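Side-chain contacts in DnaB intein (Synechocystis sp., PDB 1MI8), which probably excises itself from a replicative DNA helicase precursor by protein splicing, joining the flanking polypeptides with a new peptide bond: residues G16-I21 against A149-V154; L78-W83 against I120-I125. The protein carries 4 engineered substitutions. All blocks are in the same frame, centred on the assembly; numbering follows the deposited sequence.

Contact 1. Residues G16-I21 against A149-V154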
loop_
_atom_site.group_PDB
_atom_site.type_symbol
_atom_site.label_atom_id
_atom_site.label_comp_id
_atom_site.label_asym_id
_atom_site.label_seq_id
_atom_site.Cartn_x
_atom_site.Cartn_y
_atom_site.Cartn_z
ATOM N N GLY A 16 -28.997 -10.848 -6.954
ATOM C CA GLY A 16 -27.707 -11.468 -7.189
ATOM C C GLY A 16 -27.155 -10.750 -8.409
ATOM O O GLY A 16 -26.148 -11.145 -8.996
ATOM N N LYS A 17 -27.848 -9.700 -8.828
ATOM C CA LYS A 17 -27.343 -8.924 -9.942
ATOM C C LYS A 17 -26.406 -7.858 -9.376
ATOM O O LYS A 17 -26.429 -7.536 -8.158
ATOM C CB LYS A 17 -28.453 -8.230 -10.711
ATOM C CG LYS A 17 -28.873 -8.896 -12.023
ATOM C CD LYS A 17 -29.704 -10.183 -11.845
ATOM C CE LYS A 17 -30.513 -10.491 -13.156
ATOM N NZ LYS A 17 -30.150 -11.783 -13.747
ATOM N N ARG A 18 -25.617 -7.302 -10.288
ATOM C CA ARG A 18 -24.637 -6.266 -9.995
ATOM C C ARG A 18 -24.836 -5.151 -10.992
ATOM O O ARG A 18 -24.938 -5.415 -12.182
ATOM C CB ARG A 18 -23.217 -6.769 -10.246
ATOM C CG ARG A 18 -22.480 -7.372 -9.088
ATOM C CD ARG A 18 -22.910 -8.742 -8.757
ATOM N NE ARG A 18 -21.781 -9.469 -8.190
ATOM C CZ ARG A 18 -21.904 -10.627 -7.545
ATOM N NH1 ARG A 18 -23.113 -11.171 -7.389
ATOM N NH2 ARG A 18 -20.831 -11.248 -7.067
ATOM N N VAL A 19 -24.895 -3.914 -10.525
ATOM C CA VAL A 19 -24.961 -2.814 -11.446
ATOM C C VAL A 19 -24.036 -1.749 -10.858
ATOM O O VAL A 19 -23.926 -1.618 -9.627
ATOM C CB VAL A 19 -26.435 -2.322 -11.634
ATOM C CG1 VAL A 19 -27.416 -3.479 -11.333
ATOM C CG2 VAL A 19 -26.688 -1.115 -10.824
ATOM N N SER A 20 -23.322 -1.022 -11.713
ATOM C CA SER A 20 -22.403 -0.012 -11.220
ATOM C C SER A 20 -23.145 0.966 -10.322
ATOM O O SER A 20 -24.343 1.196 -10.518
ATOM C CB SER A 20 -21.761 0.749 -12.394
ATOM O OG SER A 20 -22.778 1.395 -13.134
ATOM N N ILE A 21 -22.446 1.517 -9.329
ATOM C CA ILE A 21 -23.063 2.498 -8.437
ATOM C C ILE A 21 -23.439 3.753 -9.263
ATOM O O ILE A 21 -24.460 4.414 -8.963
ATOM C CB ILE A 21 -22.132 2.877 -7.224
ATOM C CG1 ILE A 21 -22.876 3.794 -6.257
ATOM C CG2 ILE A 21 -20.846 3.415 -7.714
ATOM C CD1 ILE A 21 -22.192 4.045 -4.924
ATOM N N ALA A 149 -19.366 -3.909 -2.584
ATOM C CA ALA A 149 -19.084 -3.399 -3.884
ATOM C C ALA A 149 -17.840 -4.110 -4.374
ATOM O O ALA A 149 -16.828 -4.244 -3.646
ATOM C CB ALA A 149 -18.909 -1.871 -3.824
ATOM N N ASN A 150 -17.911 -4.568 -5.627
ATOM C CA ASN A 150 -16.837 -5.304 -6.228
ATOM C C ASN A 150 -16.494 -6.407 -5.272
ATOM O O ASN A 150 -15.349 -6.717 -5.060
ATOM C CB ASN A 150 -15.623 -4.410 -6.536
ATOM C CG ASN A 150 -15.846 -3.582 -7.839
ATOM O OD1 ASN A 150 -16.967 -3.553 -8.386
ATOM N ND2 ASN A 150 -14.812 -2.923 -8.313
ATOM N N ASP A 151 -17.532 -6.973 -4.661
ATOM C CA ASP A 151 -17.342 -8.145 -3.788
ATOM C C ASP A 151 -16.433 -7.900 -2.600
ATOM O O ASP A 151 -15.809 -8.833 -2.092
ATOM C CB ASP A 151 -16.771 -9.295 -4.608
ATOM C CG ASP A 151 -17.762 -9.841 -5.608
ATOM O OD1 ASP A 151 -18.938 -10.071 -5.218
ATOM O OD2 ASP A 151 -17.365 -10.055 -6.789
ATOM N N ILE A 152 -16.442 -6.675 -2.108
ATOM C CA ILE A 152 -15.637 -6.293 -0.960
ATOM C C ILE A 152 -16.573 -5.521 -0.069
ATOM O O ILE A 152 -17.461 -4.791 -0.553
ATOM C CB ILE A 152 -14.499 -5.338 -1.388
ATOM C CG1 ILE A 152 -13.577 -6.059 -2.393
ATOM C CG2 ILE A 152 -13.689 -4.848 -0.197
ATOM C CD1 ILE A 152 -12.523 -5.100 -2.958
ATOM N N ILE A 153 -16.389 -5.678 1.227
ATOM C CA ILE A 153 -17.221 -4.933 2.199
ATOM C C ILE A 153 -16.701 -3.499 2.302
ATOM O O ILE A 153 -15.516 -3.286 2.582
ATOM C CB ILE A 153 -17.121 -5.512 3.604
ATOM C CG1 ILE A 153 -17.693 -6.952 3.633
ATOM C CG2 ILE A 153 -17.944 -4.648 4.560
ATOM C CD1 ILE A 153 -19.165 -6.961 3.429
ATOM N N VAL A 154 -17.565 -2.512 2.082
ATOM C CA VAL A 154 -17.103 -1.128 2.218
ATOM C C VAL A 154 -18.107 -0.287 3.056
ATOM O O VAL A 154 -19.304 -0.553 3.055
ATOM C CB VAL A 154 -16.903 -0.471 0.825
ATOM C CG1 VAL A 154 -15.958 -1.359 -0.026
ATOM C CG2 VAL A 154 -18.271 -0.255 0.113
HETATM O O HOH W 1 -19.311 -7.636 -7.889
#

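Contact 2. Residues L78-W83 against I120-I125. Engineered in segment 120-125: S121 (natural residue Tyr).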
loop_
_atom_site.group_PDB
_atom_site.type_symbol
_atom_site.label_atom_id
_atom_site.label_comp_id
_atom_site.label_asym_id
_atom_site.label_seq_id
_atom_site.Cartn_x
_atom_site.Cartn_y
_atom_site.Cartn_z
ATOM N N LEU A 78 -13.240 -2.910 6.120
ATOM C CA LEU A 78 -13.304 -3.567 7.388
ATOM C C LEU A 78 -12.147 -4.477 7.605
ATOM O O LEU A 78 -11.957 -5.471 6.890
ATOM C CB LEU A 78 -14.635 -4.281 7.564
ATOM C CG LEU A 78 -14.801 -4.990 8.914
ATOM C CD1 LEU A 78 -14.778 -3.983 10.138
ATOM C CD2 LEU A 78 -16.101 -5.733 8.862
ATOM N N THR A 79 -11.372 -4.078 8.622
ATOM C CA THR A 79 -10.150 -4.765 9.039
ATOM C C THR A 79 -10.423 -5.693 10.245
ATOM O O THR A 79 -11.459 -5.563 10.901
ATOM C CB THR A 79 -9.106 -3.648 9.393
ATOM O OG1 THR A 79 -8.356 -3.305 8.213
ATOM C CG2 THR A 79 -8.291 -3.980 10.468
ATOM N N ILE A 80 -9.509 -6.639 10.508
ATOM C CA ILE A 80 -9.644 -7.516 11.651
ATOM C C ILE A 80 -9.730 -6.617 12.874
ATOM O O ILE A 80 -10.422 -6.946 13.819
ATOM C CB ILE A 80 -8.440 -8.483 11.811
ATOM C CG1 ILE A 80 -8.462 -9.543 10.675
ATOM C CG2 ILE A 80 -8.578 -9.241 13.111
ATOM C CD1 ILE A 80 -7.136 -10.321 10.459
ATOM N N ASP A 81 -9.041 -5.479 12.910
ATOM C CA ASP A 81 -9.324 -4.721 14.114
ATOM C C ASP A 81 -10.120 -3.440 13.886
ATOM O O ASP A 81 -9.876 -2.402 14.474
ATOM C CB ASP A 81 -8.075 -4.578 15.059
ATOM C CG ASP A 81 -6.953 -3.742 14.499
ATOM O OD1 ASP A 81 -7.175 -2.530 14.362
ATOM O OD2 ASP A 81 -5.839 -4.298 14.236
ATOM N N GLY A 82 -11.138 -3.552 13.037
ATOM C CA GLY A 82 -12.010 -2.424 12.788
ATOM C C GLY A 82 -11.940 -1.698 11.466
ATOM O O GLY A 82 -11.162 -2.027 10.605
ATOM N N TRP A 83 -12.779 -0.694 11.311
ATOM C CA TRP A 83 -12.782 0.063 10.077
ATOM C C TRP A 83 -11.519 0.921 9.954
ATOM O O TRP A 83 -11.077 1.527 10.927
ATOM C CB TRP A 83 -14.036 0.909 10.007
ATOM C CG TRP A 83 -15.308 0.100 9.865
ATOM C CD1 TRP A 83 -16.255 -0.156 10.848
ATOM C CD2 TRP A 83 -15.854 -0.436 8.650
ATOM N NE1 TRP A 83 -17.350 -0.789 10.307
ATOM C CE2 TRP A 83 -17.139 -0.973 8.963
ATOM C CE3 TRP A 83 -15.391 -0.509 7.332
ATOM C CZ2 TRP A 83 -17.962 -1.557 8.004
ATOM C CZ3 TRP A 83 -16.222 -1.102 6.359
ATOM C CH2 TRP A 83 -17.494 -1.618 6.705
ATOM N N ILE A 120 -17.812 -14.283 6.359
ATOM C CA ILE A 120 -16.824 -13.545 5.579
ATOM C C ILE A 120 -15.415 -14.151 5.545
ATOM O O ILE A 120 -15.046 -14.986 6.387
ATOM C CB ILE A 120 -16.732 -12.067 6.058
ATOM C CG1 ILE A 120 -16.237 -12.024 7.492
ATOM C CG2 ILE A 120 -18.141 -11.358 5.988
ATOM C CD1 ILE A 120 -16.075 -10.625 7.992
ATOM N N SER A 121 -14.674 -13.768 4.517
ATOM C CA SER A 121 -13.300 -14.204 4.304
ATOM C C SER A 121 -12.455 -12.967 4.627
ATOM O O SER A 121 -12.839 -11.840 4.233
ATOM C CB SER A 121 -13.098 -14.599 2.845
ATOM O OG SER A 121 -12.324 -15.796 2.734
ATOM N N TRP A 122 -11.359 -13.150 5.357
ATOM C CA TRP A 122 -10.465 -12.020 5.717
ATOM C C TRP A 122 -9.261 -12.178 4.833
ATOM O O TRP A 122 -8.369 -12.969 5.123
ATOM C CB TRP A 122 -10.092 -12.110 7.183
ATOM C CG TRP A 122 -11.249 -11.889 8.080
ATOM C CD1 TRP A 122 -11.997 -12.840 8.730
ATOM C CD2 TRP A 122 -11.763 -10.626 8.495
ATOM N NE1 TRP A 122 -12.921 -12.241 9.526
ATOM C CE2 TRP A 122 -12.796 -10.880 9.409
ATOM C CE3 TRP A 122 -11.445 -9.289 8.176
ATOM C CZ2 TRP A 122 -13.516 -9.848 10.029
ATOM C CZ3 TRP A 122 -12.168 -8.269 8.789
ATOM C CH2 TRP A 122 -13.178 -8.550 9.701
ATOM N N ASP A 123 -9.267 -11.455 3.715
ATOM C CA ASP A 123 -8.232 -11.599 2.672
ATOM C C ASP A 123 -7.137 -10.547 2.777
ATOM O O ASP A 123 -7.416 -9.389 3.123
ATOM C CB ASP A 123 -8.921 -11.511 1.291
ATOM C CG ASP A 123 -8.142 -12.198 0.177
ATOM O OD1 ASP A 123 -7.297 -13.015 0.494
ATOM O OD2 ASP A 123 -8.395 -11.920 -1.015
ATOM N N SER A 124 -5.899 -10.958 2.478
ATOM C CA SER A 124 -4.746 -10.066 2.538
ATOM C C SER A 124 -4.771 -9.042 1.444
ATOM O O SER A 124 -5.230 -9.301 0.358
ATOM C CB SER A 124 -3.428 -10.831 2.377
ATOM O OG SER A 124 -3.170 -11.647 3.495
ATOM N N ILE A 125 -4.286 -7.861 1.751
ATOM C CA ILE A 125 -4.157 -6.816 0.777
ATOM C C ILE A 125 -2.876 -7.115 0.040
ATOM O O ILE A 125 -1.866 -7.415 0.665
ATOM C CB ILE A 125 -4.021 -5.433 1.443
ATOM C CG1 ILE A 125 -5.289 -5.141 2.267
ATOM C CG2 ILE A 125 -3.880 -4.354 0.354
ATOM C CD1 ILE A 125 -5.085 -4.105 3.304
#

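Contact 1. Residues G16-I21 against A149-V154
R18, on the two-stranded hairpin formed by 9-12 and 17-20, meets D151 at the tip of the hairpin 146-149/152-155, late in the chain of this intein's HINT (Hedgehog/intein) fold. The second hairpin reverses through a type I' turn from A149 to I152, whose middle residues N150 and D151 both have left-handed backbone angles. The turn is closed by two backbone bonds, A149 N to I152 O and I152 N to A149 O.

The charge contact is a salt bridge: R18 NH2 lies 2.9 Å from D151 OD1. The groups do not form a flat, two-pronged pair. The two side chains cross at about a right angle and their planes stand 75° apart, which leaves a single close N-O contact: OD1 is oblique to the guanidinium, while OD2 lies in its plane at the edge but 3.7 Å from NH2. A water fills in on the NE side, accepting from R18 NE at 3.1 Å and donating weakly to D151 OD2. The arginine chain bends at chi2 (77°), which brings the guanidinium back beside its own strand, and NH1 makes a weak bond to G16 O.

The turn has other anchors: N150 OD1 accepts from L9 N, and N150 ND2 donates to T68 O.

With one close charged pair and a water that bridges only weakly on the aspartate side, at a surface site burying 64 Å², the contact looks like an electrostatic tie between strand 17-20 of one hairpin and the turn of the other. The arginine probably steadies the aspartate's negative charge, while solvent is likely to weaken the attraction.

Contact 2. Residues L78-W83 against I120-I125
W122, on the long curved strand 120-140 of the HINT fold, points its indole at the hairpin 76-79/82-85, where L78 and I80 flank T79 at the start of a type I turn running from T79 to G82. Chi1 (-67°) sends the indole toward the hairpin and chi2 (100°) turns it so that CE3, CZ3 and CH2 lead. I80 CG1 sits over one face, 3.9 Å from W122 CE3. On the opposite face I120 CD1, from the indole's own strand, stands 3.2 Å above the plane, so an isoleucine lies on each face, both offset toward the rim.

L78 meets the indole in two ways. Its carbonyl O approaches the edge near the ring plane, 3.4 Å from W122 CZ3, and its side chain sets CG and the CD2 branch beside W122 CH2. CD1 points the other way, over the centre of one face of W83. T79 C also comes within 3.4 Å of W122 CZ3.

Replacing W122 with an alanine would probably leave I80 CG1 and the L78 side chain without their aromatic partner and open a gap between the hairpin and strand 120-140. No hydrogen bond joins the two segments; the join rests on van der Waals contact, part from the L78 and I80 side chains and part from the backbone of L78 and T79, with the L78 carbonyl facing the weakly positive rim.

In the fold
The centres of the two contacts lie about 17 Å apart in the all-beta splicing domain. Along the chain the order is 16-21, 78-83, 120-125, 149-154, so contact 2 is nested inside the loop that contact 1 closes. The two meet directly where I153 CG2 packs 3.7 Å from W83 CH2. Strand 94-98 also connects them: A96 makes backbone hydrogen bonds with both L78 and I153, and I95 and L97 make backbone hydrogen bonds with D123 and S121, respectively. Contact 1 thus bridges positions far apart in sequence, from an early hairpin to a late one, while contact 2 fixes the 76-79/82-85 hairpin against strand 120-140.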